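Local atomic coordinates of SUMO-1 cysteine protease S273R (African swine fever virus pig/Kenya/KEN-50/1950, PDB entry 6LJ9), a protein that is a cysteine protease that probably cleaves the viral pp220 and pp62 polyproteins to release the proteins of the core shell. Residues K6-P11 against R243-S248; C50-P55 against L66-E71; F124-M129 against M201-Q206; I183-F186 against S192-G195. All coordinates share one frame; numbering follows the deposited sequence.

Contact 1. Residues K6-P11 against R243-S248; sequences KITSSP and RLDNVS
Asp245 points its carboxylate at Thr8, and a single oxygen, OD2, takes both hydrogen bonds that join the two segments. The backbone N of Thr8 donates to Asp245 OD2 over 2.8 Å with a fairly straight N-H direction (155°), while Thr8 OG1 donates to the same Asp245 OD2 over 3.0 Å. Both donors come from one face of the carboxylate. The amide stands well above its plane, 48° out, whereas the hydroxyl approaches on the syn side with a smaller tilt. Thr8 can present OG1 and its own N together because chi1 of 62° folds the hydroxyl between the backbone N and carbonyl carbon; CG2 then lies beside the carboxylate, 3.6 Å from Asp245 CG. The other oxygen, OD1, bonds to Tyr104, and Thr8 OG1 is also bonded by Arg241, so a small polar network fixes how the carboxylate is turned.

Ile7 lies roughly at a right angle to the Asp245 side chain. Its CB comes within 3.3 Å of Asp245 OD2, but the rest of the chain leads off toward Phe238 and Phe265. Lys6 contributes only a looser apolar touch, its CD 4.2 Å from Val247 CG2, and its side chain is poorly ordered.

Asp245 is the first residue beyond helix 232-244 to leave helical geometry. Arg243 NH1 bonds to Val247 O at 3.1 Å, spanning the turn that follows. With Asn246 at positive phi, Val247 N reaching back to Ala242 O and a weak bond from Asn246 N to Arg243 O, the N-terminal segment docks on a helix end closed by a Schellman motif.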
loop_
_atom_site.group_PDB
_atom_site.type_symbol
_atom_site.label_atom_id
_atom_site.label_comp_id
_atom_site.label_asym_id
_atom_site.label_seq_id
_atom_site.Cartn_x
_atom_site.Cartn_y
_atom_site.Cartn_z
ATOM N N LYS B 6 -7.403 -16.611 0.154
ATOM C CA LYS B 6 -6.783 -15.635 -0.737
ATOM C C LYS B 6 -6.420 -14.354 0.006
ATOM O O LYS B 6 -5.286 -13.870 -0.089
ATOM C CB LYS B 6 -7.713 -15.323 -1.910
ATOM C CG LYS B 6 -7.557 -16.236 -3.111
ATOM C CD LYS B 6 -8.368 -15.711 -4.288
ATOM C CE LYS B 6 -8.010 -16.428 -5.577
ATOM N NZ LYS B 6 -8.714 -15.834 -6.747
ATOM N N ILE B 7 -7.373 -13.788 0.746
ATOM C CA ILE B 7 -7.176 -12.501 1.406
ATOM C C ILE B 7 -6.189 -12.656 2.557
ATOM O O ILE B 7 -5.823 -13.775 2.933
ATOM C CB ILE B 7 -8.513 -11.910 1.891
ATOM C CG1 ILE B 7 -9.103 -12.755 3.022
ATOM C CG2 ILE B 7 -9.496 -11.804 0.731
ATOM C CD1 ILE B 7 -10.449 -12.260 3.511
ATOM N N THR B 8 -5.758 -11.530 3.126
ATOM C CA THR B 8 -4.644 -11.500 4.065
ATOM C C THR B 8 -5.079 -11.498 5.527
ATOM O O THR B 8 -4.228 -11.358 6.412
ATOM C CB THR B 8 -3.764 -10.278 3.789
ATOM O OG1 THR B 8 -4.526 -9.081 3.987
ATOM C CG2 THR B 8 -3.244 -10.308 2.359
ATOM N N SER B 9 -6.370 -11.653 5.806
ATOM C CA SER B 9 -6.851 -11.645 7.179
ATOM C C SER B 9 -6.756 -13.038 7.798
ATOM O O SER B 9 -6.436 -14.027 7.135
ATOM C CB SER B 9 -8.286 -11.132 7.245
ATOM O OG SER B 9 -9.139 -11.910 6.426
ATOM N N SER B 10 -7.051 -13.105 9.091
ATOM C CA SER B 10 -6.922 -14.334 9.857
ATOM C C SER B 10 -7.953 -14.312 10.971
ATOM O O SER B 10 -8.494 -13.249 11.303
ATOM C CB SER B 10 -5.505 -14.487 10.429
ATOM O OG SER B 10 -5.297 -13.611 11.524
ATOM N N PRO B 11 -8.264 -15.470 11.562
ATOM C CA PRO B 11 -9.225 -15.501 12.676
ATOM C C PRO B 11 -8.716 -14.874 13.965
ATOM O O PRO B 11 -9.450 -14.878 14.960
ATOM C CB PRO B 11 -9.488 -17.005 12.871
ATOM C CG PRO B 11 -9.075 -17.639 11.583
ATOM C CD PRO B 11 -7.925 -16.825 11.095
ATOM N N ARG B 243 -11.187 -6.919 -2.589
ATOM C CA ARG B 243 -10.707 -5.954 -3.573
ATOM C C ARG B 243 -9.467 -5.227 -3.067
ATOM O O ARG B 243 -8.569 -4.893 -3.850
ATOM C CB ARG B 243 -11.808 -4.950 -3.917
ATOM C CG ARG B 243 -13.065 -5.568 -4.509
ATOM C CD ARG B 243 -12.865 -6.024 -5.944
ATOM N NE ARG B 243 -12.643 -4.903 -6.852
ATOM C CZ ARG B 243 -11.463 -4.587 -7.375
ATOM N NH1 ARG B 243 -10.393 -5.314 -7.086
ATOM N NH2 ARG B 243 -11.354 -3.549 -8.192
ATOM N N LEU B 244 -9.402 -4.972 -1.756
ATOM C CA LEU B 244 -8.215 -4.350 -1.178
ATOM C C LEU B 244 -6.999 -5.257 -1.310
ATOM O O LEU B 244 -5.886 -4.782 -1.566
ATOM C CB LEU B 244 -8.466 -3.998 0.289
ATOM C CG LEU B 244 -9.297 -2.745 0.574
ATOM C CD1 LEU B 244 -9.557 -2.603 2.066
ATOM C CD2 LEU B 244 -8.599 -1.506 0.031
ATOM N N ASP B 245 -7.189 -6.566 -1.138
ATOM C CA ASP B 245 -6.132 -7.543 -1.358
ATOM C C ASP B 245 -6.021 -7.966 -2.817
ATOM O O ASP B 245 -5.426 -9.011 -3.107
ATOM C CB ASP B 245 -6.344 -8.767 -0.467
ATOM C CG ASP B 245 -6.061 -8.477 0.989
ATOM O OD1 ASP B 245 -5.300 -7.524 1.266
ATOM O OD2 ASP B 245 -6.596 -9.197 1.856
ATOM N N ASN B 246 -6.591 -7.179 -3.732
ATOM C CA ASN B 246 -6.398 -7.334 -5.170
ATOM C C ASN B 246 -7.036 -8.606 -5.717
ATOM O O ASN B 246 -6.502 -9.229 -6.637
ATOM C CB ASN B 246 -4.911 -7.279 -5.540
ATOM C CG ASN B 246 -4.366 -5.863 -5.543
ATOM O OD1 ASN B 246 -4.510 -5.134 -6.527
ATOM N ND2 ASN B 246 -3.742 -5.463 -4.441
ATOM N N VAL B 247 -8.176 -9.006 -5.162
ATOM C CA VAL B 247 -9.023 -10.005 -5.804
ATOM C C VAL B 247 -9.914 -9.276 -6.802
ATOM O O VAL B 247 -10.676 -8.378 -6.427
ATOM C CB VAL B 247 -9.857 -10.783 -4.776
ATOM C CG1 VAL B 247 -10.827 -11.726 -5.480
ATOM C CG2 VAL B 247 -8.950 -11.557 -3.831
ATOM N N SER B 248 -9.810 -9.649 -8.075
ATOM C CA SER B 248 -10.549 -8.953 -9.120
ATOM C C SER B 248 -12.052 -9.104 -8.918
ATOM O O SER B 248 -12.533 -10.098 -8.366
ATOM C CB SER B 248 -10.150 -9.484 -10.499
ATOM O OG SER B 248 -10.885 -8.838 -11.526
#

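Contact 2. Residues C50-P55 against L66-E71; sequences CVITHP and LDLSKE
Ile52 and Leu68 meet obliquely, and their branches decide the fit. Ile52 has its first torsion at 63°, with CG1 set between the backbone N and the carbonyl carbon and CG2 beside the N; beyond that, CD1 is extended. The two arms of Leu68 spread over the resulting surface. Leu68 CD1 rests 3.9 Å from Ile52 CB and also lies 3.3 Å from the carbonyl O of Ile52, while Leu68 CD2 covers the CG2 branch at 4.1 Å.

The far arm of Ile52 reaches toward the next helical turn, where its CD1 is 4.4 Å from Glu71 CG. Glu71 touches with its methylenes: a bend at chi2 of 88° turns the carboxylate away from this line, and OE2 accepts a hydrogen bond from Ser26 N.

Each segment passes through a helix boundary. Val51 to His54 form a type I turn with His54 as the N-cap of helix 55-64, and Asp67 is the N-cap of helix 68-75, its OD1 taking a weak bond from Lys70 N. Val57 and Ala61 of helix 55-64 also pack on Leu68.

No hydrogen bond crosses between the segments. The buried meeting of this turn with the first turn of helix 68-75 rests on apolar contact between Ile52 and Leu68 and on a leucine methyl set against a backbone carbonyl, with the Glu71 carboxylate turned out of it to Ser26 N.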
loop_
_atom_site.group_PDB
_atom_site.type_symbol
_atom_site.label_atom_id
_atom_site.label_comp_id
_atom_site.label_asym_id
_atom_site.label_seq_id
_atom_site.Cartn_x
_atom_site.Cartn_y
_atom_site.Cartn_z
ATOM N N CYS B 50 -11.912 -10.998 26.264
ATOM C CA CYS B 50 -12.865 -11.338 27.315
ATOM C C CYS B 50 -12.301 -11.043 28.698
ATOM O O CYS B 50 -13.061 -10.725 29.621
ATOM C CB CYS B 50 -13.263 -12.810 27.210
ATOM S SG CYS B 50 -14.080 -13.263 25.668
ATOM N N VAL B 51 -10.980 -11.142 28.860
ATOM C CA VAL B 51 -10.367 -10.884 30.160
ATOM C C VAL B 51 -10.463 -9.405 30.511
ATOM O O VAL B 51 -10.946 -9.037 31.589
ATOM C CB VAL B 51 -8.907 -11.369 30.172
ATOM C CG1 VAL B 51 -8.218 -10.935 31.457
ATOM C CG2 VAL B 51 -8.847 -12.878 30.018
ATOM N N ILE B 52 -10.009 -8.532 29.605
ATOM C CA ILE B 52 -9.989 -7.097 29.883
ATOM C C ILE B 52 -11.366 -6.459 29.814
ATOM O O ILE B 52 -11.483 -5.243 30.010
ATOM C CB ILE B 52 -9.025 -6.362 28.928
ATOM C CG1 ILE B 52 -9.488 -6.493 27.475
ATOM C CG2 ILE B 52 -7.608 -6.896 29.090
ATOM C CD1 ILE B 52 -8.579 -5.786 26.485
ATOM N N THR B 53 -12.413 -7.234 29.535
ATOM C CA THR B 53 -13.787 -6.772 29.684
ATOM C C THR B 53 -14.474 -7.387 30.894
ATOM O O THR B 53 -15.620 -7.032 31.190
ATOM C CB THR B 53 -14.603 -7.072 28.421
ATOM O OG1 THR B 53 -14.533 -8.471 28.120
ATOM C CG2 THR B 53 -14.078 -6.269 27.241
ATOM N N HIS B 54 -13.805 -8.300 31.594
ATOM C CA HIS B 54 -14.367 -8.882 32.800
ATOM C C HIS B 54 -14.483 -7.813 33.885
ATOM O O HIS B 54 -13.571 -6.995 34.052
ATOM C CB HIS B 54 -13.491 -10.036 33.286
ATOM C CG HIS B 54 -14.118 -10.869 34.359
ATOM N ND1 HIS B 54 -14.143 -10.484 35.681
ATOM C CD2 HIS B 54 -14.739 -12.071 34.305
ATOM C CE1 HIS B 54 -14.756 -11.410 36.396
ATOM N NE2 HIS B 54 -15.127 -12.385 35.585
ATOM N N PRO B 55 -15.589 -7.786 34.632
ATOM C CA PRO B 55 -15.773 -6.719 35.631
ATOM C C PRO B 55 -14.718 -6.713 36.725
ATOM O O PRO B 55 -14.383 -5.638 37.238
ATOM C CB PRO B 55 -17.174 -7.003 36.192
ATOM C CG PRO B 55 -17.430 -8.446 35.876
ATOM C CD PRO B 55 -16.746 -8.694 34.571
ATOM N N LEU B 66 -4.915 1.678 34.454
ATOM C CA LEU B 66 -4.715 1.124 33.123
ATOM C C LEU B 66 -5.932 1.432 32.261
ATOM O O LEU B 66 -7.069 1.158 32.661
ATOM C CB LEU B 66 -4.487 -0.387 33.191
ATOM C CG LEU B 66 -3.462 -0.883 34.211
ATOM C CD1 LEU B 66 -3.419 -2.399 34.206
ATOM C CD2 LEU B 66 -2.085 -0.299 33.933
ATOM N N ASP B 67 -5.690 2.001 31.081
ATOM C CA ASP B 67 -6.761 2.339 30.146
ATOM C C ASP B 67 -7.055 1.106 29.302
ATOM O O ASP B 67 -6.452 0.884 28.251
ATOM C CB ASP B 67 -6.371 3.538 29.287
ATOM C CG ASP B 67 -7.539 4.098 28.498
ATOM O OD1 ASP B 67 -8.654 3.549 28.608
ATOM O OD2 ASP B 67 -7.341 5.092 27.769
ATOM N N LEU B 68 -8.001 0.288 29.773
ATOM C CA LEU B 68 -8.390 -0.900 29.021
ATOM C C LEU B 68 -9.220 -0.547 27.795
ATOM O O LEU B 68 -9.188 -1.279 26.798
ATOM C CB LEU B 68 -9.168 -1.866 29.916
ATOM C CG LEU B 68 -8.408 -2.519 31.069
ATOM C CD1 LEU B 68 -9.257 -3.600 31.723
ATOM C CD2 LEU B 68 -7.084 -3.089 30.587
ATOM N N SER B 69 -9.969 0.557 27.848
ATOM C CA SER B 69 -10.790 0.947 26.705
ATOM C C SER B 69 -9.926 1.299 25.501
ATOM O O SER B 69 -10.297 1.012 24.357
ATOM C CB SER B 69 -11.693 2.123 27.079
ATOM O OG SER B 69 -12.579 1.778 28.129
ATOM N N LYS B 70 -8.769 1.921 25.737
ATOM C CA LYS B 70 -7.868 2.231 24.632
ATOM C C LYS B 70 -7.192 0.977 24.097
ATOM O O LYS B 70 -6.837 0.921 22.914
ATOM C CB LYS B 70 -6.823 3.255 25.072
ATOM C CG LYS B 70 -6.071 3.897 23.918
ATOM C CD LYS B 70 -5.406 5.196 24.340
ATOM C CE LYS B 70 -4.883 5.956 23.132
ATOM N NZ LYS B 70 -5.966 6.221 22.145
ATOM N N GLU B 71 -7.003 -0.035 24.947
ATOM C CA GLU B 71 -6.443 -1.298 24.479
ATOM C C GLU B 71 -7.406 -2.003 23.533
ATOM O O GLU B 71 -6.985 -2.598 22.533
ATOM C CB GLU B 71 -6.107 -2.194 25.672
ATOM C CG GLU B 71 -5.103 -3.295 25.375
ATOM C CD GLU B 71 -3.668 -2.844 25.575
ATOM O OE1 GLU B 71 -3.445 -1.630 25.763
ATOM O OE2 GLU B 71 -2.765 -3.705 25.554
#

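Contact 3. Residues F124-M129 against M201-Q206; sequences FNQVDM and MERVKQ
The guanidinium of Arg203 meets Gln126 at its edge, where Gln126 OE1 lies near the guanidinium plane, and has the carbonyl O of Val127 more distantly over one face. The amide of Gln126 is turned almost perpendicular to it, the two planes 80° apart. Arg203 NH1 donates to Gln126 OE1 over 3.0 Å at 156°, arriving from above the amide's carbonyl plane, 43° out of it. Because the glutamine is poorly ordered, the exact geometry of this bond is less certain. Bends at chi2 and chi3 swing the arginine from its helix to the loop, whereas Gln126 is extended to meet it.

Deeper in, Met129, a selenomethionine, packs obliquely on Val204. Its CG lies 3.7 Å from Val204 CG1, and because the chain folds back at chi2 and chi3 its CE also comes 4.0 Å from that methyl. Trp200 and Leu208 of helix 195-208 also touch Met129, while its backbone N bonds to Gln207.

The contact thus sets one arginine–amide bond at the more exposed margin beside a buried apolar patch, where the start of helix 129-134 rests on helix 195-208; with a neutral amide as acceptor, no salt bridge balances the arginine's charge between these segments.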
loop_
_atom_site.group_PDB
_atom_site.type_symbol
_atom_site.label_atom_id
_atom_site.label_comp_id
_atom_site.label_asym_id
_atom_site.label_seq_id
_atom_site.Cartn_x
_atom_site.Cartn_y
_atom_site.Cartn_z
ATOM N N PHE B 124 -25.195 18.320 3.020
ATOM C CA PHE B 124 -24.535 19.616 2.901
ATOM C C PHE B 124 -23.103 19.467 2.401
ATOM O O PHE B 124 -22.708 20.104 1.418
ATOM C CB PHE B 124 -24.568 20.333 4.249
ATOM C CG PHE B 124 -23.876 21.658 4.242
ATOM C CD1 PHE B 124 -24.440 22.742 3.593
ATOM C CD2 PHE B 124 -22.661 21.822 4.883
ATOM C CE1 PHE B 124 -23.809 23.964 3.582
ATOM C CE2 PHE B 124 -22.025 23.043 4.876
ATOM C CZ PHE B 124 -22.603 24.114 4.224
ATOM N N ASN B 125 -22.311 18.635 3.068
ATOM C CA ASN B 125 -20.943 18.348 2.657
ATOM C C ASN B 125 -20.887 16.934 2.093
ATOM O O ASN B 125 -21.243 15.972 2.784
ATOM C CB ASN B 125 -19.971 18.506 3.826
ATOM C CG ASN B 125 -20.529 17.960 5.126
ATOM O OD1 ASN B 125 -20.866 18.719 6.034
ATOM N ND2 ASN B 125 -20.632 16.641 5.219
ATOM N N GLN B 126 -20.449 16.814 0.847
ATOM C CA GLN B 126 -20.340 15.537 0.162
ATOM C C GLN B 126 -18.875 15.181 -0.049
ATOM O O GLN B 126 -17.976 16.011 0.110
ATOM C CB GLN B 126 -21.072 15.578 -1.183
ATOM C CG GLN B 126 -22.553 15.864 -1.080
ATOM C CD GLN B 126 -23.179 16.117 -2.434
ATOM O OE1 GLN B 126 -22.489 16.450 -3.396
ATOM N NE2 GLN B 126 -24.492 15.958 -2.516
ATOM N N VAL B 127 -18.646 13.929 -0.416
ATOM C CA VAL B 127 -17.302 13.470 -0.734
ATOM C C VAL B 127 -17.004 13.790 -2.192
ATOM O O VAL B 127 -17.882 13.701 -3.060
ATOM C CB VAL B 127 -17.154 11.966 -0.432
ATOM C CG1 VAL B 127 -17.913 11.115 -1.448
ATOM C CG2 VAL B 127 -15.690 11.573 -0.374
ATOM N N ASP B 128 -15.770 14.204 -2.462
ATOM C CA ASP B 128 -15.304 14.488 -3.815
ATOM C C ASP B 128 -14.192 13.496 -4.123
ATOM O O ASP B 128 -13.106 13.575 -3.538
ATOM C CB ASP B 128 -14.824 15.934 -3.938
ATOM C CG ASP B 128 -14.618 16.370 -5.381
ATOM O OD1 ASP B 128 -14.292 15.515 -6.230
ATOM O OD2 ASP B 128 -14.782 17.576 -5.665
HETATM N N MSE B 129 -14.463 12.565 -5.034
HETATM C CA MSE B 129 -13.545 11.465 -5.316
HETATM C C MSE B 129 -12.198 11.960 -5.833
HETATM O O MSE B 129 -11.171 11.316 -5.621
HETATM C CB MSE B 129 -14.169 10.495 -6.321
HETATM C CG MSE B 129 -13.673 9.064 -6.181
HETATM SE SE MSE B 129 -13.942 8.366 -4.380
HETATM C CE MSE B 129 -15.873 8.608 -4.246
HETATM N N MSE B 201 -22.966 6.770 -8.698
HETATM C CA MSE B 201 -21.896 6.146 -9.471
HETATM C C MSE B 201 -21.583 6.953 -10.728
HETATM O O MSE B 201 -20.424 7.092 -11.115
HETATM C CB MSE B 201 -22.272 4.711 -9.849
HETATM C CG MSE B 201 -22.505 3.797 -8.658
HETATM SE SE MSE B 201 -23.112 2.017 -9.170
HETATM C CE MSE B 201 -21.503 1.405 -10.081
ATOM N N GLU B 202 -22.631 7.484 -11.361
ATOM C CA GLU B 202 -22.433 8.316 -12.543
ATOM C C GLU B 202 -21.745 9.629 -12.188
ATOM O O GLU B 202 -20.874 10.100 -12.930
ATOM C CB GLU B 202 -23.775 8.578 -13.227
ATOM C CG GLU B 202 -24.367 7.373 -13.938
ATOM C CD GLU B 202 -23.458 6.829 -15.021
ATOM O OE1 GLU B 202 -23.109 5.632 -14.961
ATOM O OE2 GLU B 202 -23.085 7.603 -15.928
ATOM N N ARG B 203 -22.118 10.234 -11.058
ATOM C CA ARG B 203 -21.501 11.493 -10.653
ATOM C C ARG B 203 -20.020 11.307 -10.342
ATOM O O ARG B 203 -19.194 12.160 -10.686
ATOM C CB ARG B 203 -22.241 12.075 -9.446
ATOM C CG ARG B 203 -21.882 13.521 -9.110
ATOM C CD ARG B 203 -20.761 13.616 -8.076
ATOM N NE ARG B 203 -21.154 13.048 -6.788
ATOM C CZ ARG B 203 -21.717 13.741 -5.803
ATOM N NH1 ARG B 203 -21.953 15.038 -5.951
ATOM N NH2 ARG B 203 -22.041 13.141 -4.666
ATOM N N VAL B 204 -19.667 10.195 -9.690
ATOM C CA VAL B 204 -18.264 9.924 -9.392
ATOM C C VAL B 204 -17.479 9.672 -10.673
ATOM O O VAL B 204 -16.301 10.040 -10.771
ATOM C CB VAL B 204 -18.152 8.739 -8.412
ATOM C CG1 VAL B 204 -16.697 8.374 -8.166
ATOM C CG2 VAL B 204 -18.843 9.070 -7.097
ATOM N N LYS B 205 -18.111 9.058 -11.677
ATOM C CA LYS B 205 -17.422 8.788 -12.935
ATOM C C LYS B 205 -17.030 10.079 -13.646
ATOM O O LYS B 205 -15.916 10.189 -14.171
ATOM C CB LYS B 205 -18.298 7.921 -13.838
ATOM C CG LYS B 205 -17.707 7.656 -15.212
ATOM C CD LYS B 205 -18.628 6.785 -16.051
ATOM C CE LYS B 205 -18.096 6.622 -17.465
ATOM N NZ LYS B 205 -18.987 5.762 -18.292
ATOM N N GLN B 206 -17.930 11.066 -13.674
ATOM C CA GLN B 206 -17.603 12.339 -14.309
ATOM C C GLN B 206 -16.479 13.052 -13.571
ATOM O O GLN B 206 -15.619 13.686 -14.195
ATOM C CB GLN B 206 -18.842 13.229 -14.384
ATOM C CG GLN B 206 -19.836 12.805 -15.445
ATOM C CD GLN B 206 -19.242 12.829 -16.839
ATOM O OE1 GLN B 206 -18.534 13.766 -17.208
ATOM N NE2 GLN B 206 -19.522 11.792 -17.619
#

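Contact 4. Residues I183-F186 against S192-G195; sequences IEYF and SPPG
Tyr185 spreads one face of its ring against Pro193, and this pair makes up most of the contact. Pro193 CB sits over the middle of the ring, 3.7 Å from the centroid and only 8° off the ring normal, a well-centred CH-pi interaction. The proline then slants across the tyrosine: its CG comes closest, 3.4 Å from Tyr185 CD1, and its CA lies 3.7 Å from Tyr185 CE1 on the way to the hydroxyl end. The tyrosine reaches this position because CG is anti to the backbone N (chi1 172°), which carries the ring away from the strand and toward the loop.

The Pro194 and Tyr185 side chains cross at about a right angle. Pro194 CD approaches the hydroxyl end of the ring obliquely, 3.8 Å from Tyr185 OH and 4.3 Å from Tyr185 CZ.

These residues lie at the first bend of a beta-alpha-beta crossover: strand 181-186 leads through the loop into helix 195-208, with Pro194 as the residue just before that helix, and the chain returns as strand 215-220, parallel to and beside the first strand. The crossover belongs to the catalytic domain shared with Ulp1-type proteases. Backbone bonds link Tyr185 to Leu218 and Val220 of strand 215-220; Val197 and Met201 of the helix also pack on the tyrosine side chain, and Ala219 touches Pro193.

At the end of the ring, Tyr185 OH makes a weak hydrogen bond with ND2 of Asn187, an inferred active-site residue and the one right after the strand, whereas Pro194 rests against Phe161.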
loop_
_atom_site.group_PDB
_atom_site.type_symbol
_atom_site.label_atom_id
_atom_site.label_comp_id
_atom_site.label_asym_id
_atom_site.label_seq_id
_atom_site.Cartn_x
_atom_site.Cartn_y
_atom_site.Cartn_z
ATOM N N ILE B 183 -15.851 1.906 -10.715
ATOM C CA ILE B 183 -16.795 2.164 -9.635
ATOM C C ILE B 183 -17.696 0.942 -9.541
ATOM O O ILE B 183 -18.419 0.622 -10.491
ATOM C CB ILE B 183 -17.603 3.445 -9.886
ATOM C CG1 ILE B 183 -16.658 4.631 -10.089
ATOM C CG2 ILE B 183 -18.551 3.712 -8.731
ATOM C CD1 ILE B 183 -17.308 5.822 -10.753
ATOM N N GLU B 184 -17.643 0.250 -8.407
ATOM C CA GLU B 184 -18.221 -1.080 -8.280
ATOM C C GLU B 184 -19.346 -1.083 -7.254
ATOM O O GLU B 184 -19.226 -0.485 -6.180
ATOM C CB GLU B 184 -17.146 -2.096 -7.887
ATOM C CG GLU B 184 -15.906 -2.034 -8.767
ATOM C CD GLU B 184 -14.733 -2.790 -8.178
ATOM O OE1 GLU B 184 -14.944 -3.572 -7.228
ATOM O OE2 GLU B 184 -13.598 -2.598 -8.662
ATOM N N TYR B 185 -20.437 -1.764 -7.599
ATOM C CA TYR B 185 -21.566 -1.990 -6.705
ATOM C C TYR B 185 -21.779 -3.491 -6.588
ATOM O O TYR B 185 -22.086 -4.154 -7.585
ATOM C CB TYR B 185 -22.831 -1.298 -7.223
ATOM C CG TYR B 185 -24.095 -1.643 -6.461
ATOM C CD1 TYR B 185 -24.876 -2.734 -6.827
ATOM C CD2 TYR B 185 -24.512 -0.875 -5.382
ATOM C CE1 TYR B 185 -26.030 -3.052 -6.139
ATOM C CE2 TYR B 185 -25.669 -1.186 -4.688
ATOM C CZ TYR B 185 -26.422 -2.278 -5.071
ATOM O OH TYR B 185 -27.575 -2.602 -4.390
ATOM N N PHE B 186 -21.615 -4.025 -5.382
ATOM C CA PHE B 186 -21.748 -5.455 -5.133
ATOM C C PHE B 186 -22.985 -5.710 -4.283
ATOM O O PHE B 186 -23.105 -5.175 -3.177
ATOM C CB PHE B 186 -20.502 -6.014 -4.446
ATOM C CG PHE B 186 -20.639 -7.447 -4.025
ATOM C CD1 PHE B 186 -20.701 -8.458 -4.971
ATOM C CD2 PHE B 186 -20.710 -7.787 -2.684
ATOM C CE1 PHE B 186 -20.831 -9.780 -4.586
ATOM C CE2 PHE B 186 -20.838 -9.105 -2.293
ATOM C CZ PHE B 186 -20.899 -10.104 -3.245
ATOM N N SER B 192 -30.178 -5.397 -8.981
ATOM C CA SER B 192 -29.588 -4.213 -9.585
ATOM C C SER B 192 -29.554 -3.053 -8.587
ATOM O O SER B 192 -30.329 -3.025 -7.628
ATOM C CB SER B 192 -30.376 -3.821 -10.835
ATOM O OG SER B 192 -30.368 -4.871 -11.787
ATOM N N PRO B 193 -28.653 -2.084 -8.790
ATOM C CA PRO B 193 -28.572 -0.967 -7.851
ATOM C C PRO B 193 -29.808 -0.089 -7.949
ATOM O O PRO B 193 -30.396 0.055 -9.031
ATOM C CB PRO B 193 -27.312 -0.207 -8.311
ATOM C CG PRO B 193 -26.602 -1.116 -9.249
ATOM C CD PRO B 193 -27.644 -1.985 -9.857
ATOM N N PRO B 194 -30.237 0.508 -6.839
ATOM C CA PRO B 194 -31.328 1.483 -6.914
ATOM C C PRO B 194 -30.916 2.701 -7.726
ATOM O O PRO B 194 -29.730 2.993 -7.906
ATOM C CB PRO B 194 -31.583 1.851 -5.446
ATOM C CG PRO B 194 -31.020 0.706 -4.663
ATOM C CD PRO B 194 -29.836 0.232 -5.452
ATOM N N GLY B 195 -31.924 3.409 -8.229
ATOM C CA GLY B 195 -31.729 4.615 -9.003
ATOM C C GLY B 195 -30.762 5.610 -8.385
ATOM O O GLY B 195 -29.818 6.067 -9.036
#

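Contacts 3 and 4 are neighbours, their centres 14 Å apart, because strand 181-186 of contact 4 packs on helix 195-208, which carries segment 201-206 of contact 3: Val204 CG1 lies 3.7 Å from Ile183 CD1, and Met201 SE 3.9 Å from Tyr185 CB. Contact 1 touches contact 4 through the Arg243-Glu184 salt bridge, although their centres are 22 Å apart. Contact 2 stands apart, about 40 Å from contacts 3 and 4 between centres, across the middle of the chain. Contact 4 is nearest the inferred active site: by nearest atoms, the Tyr185 side chain is about 3 Å from that of Asn187 and about 6 Å from that of His168. Along the sequence, contact 1 encloses the others.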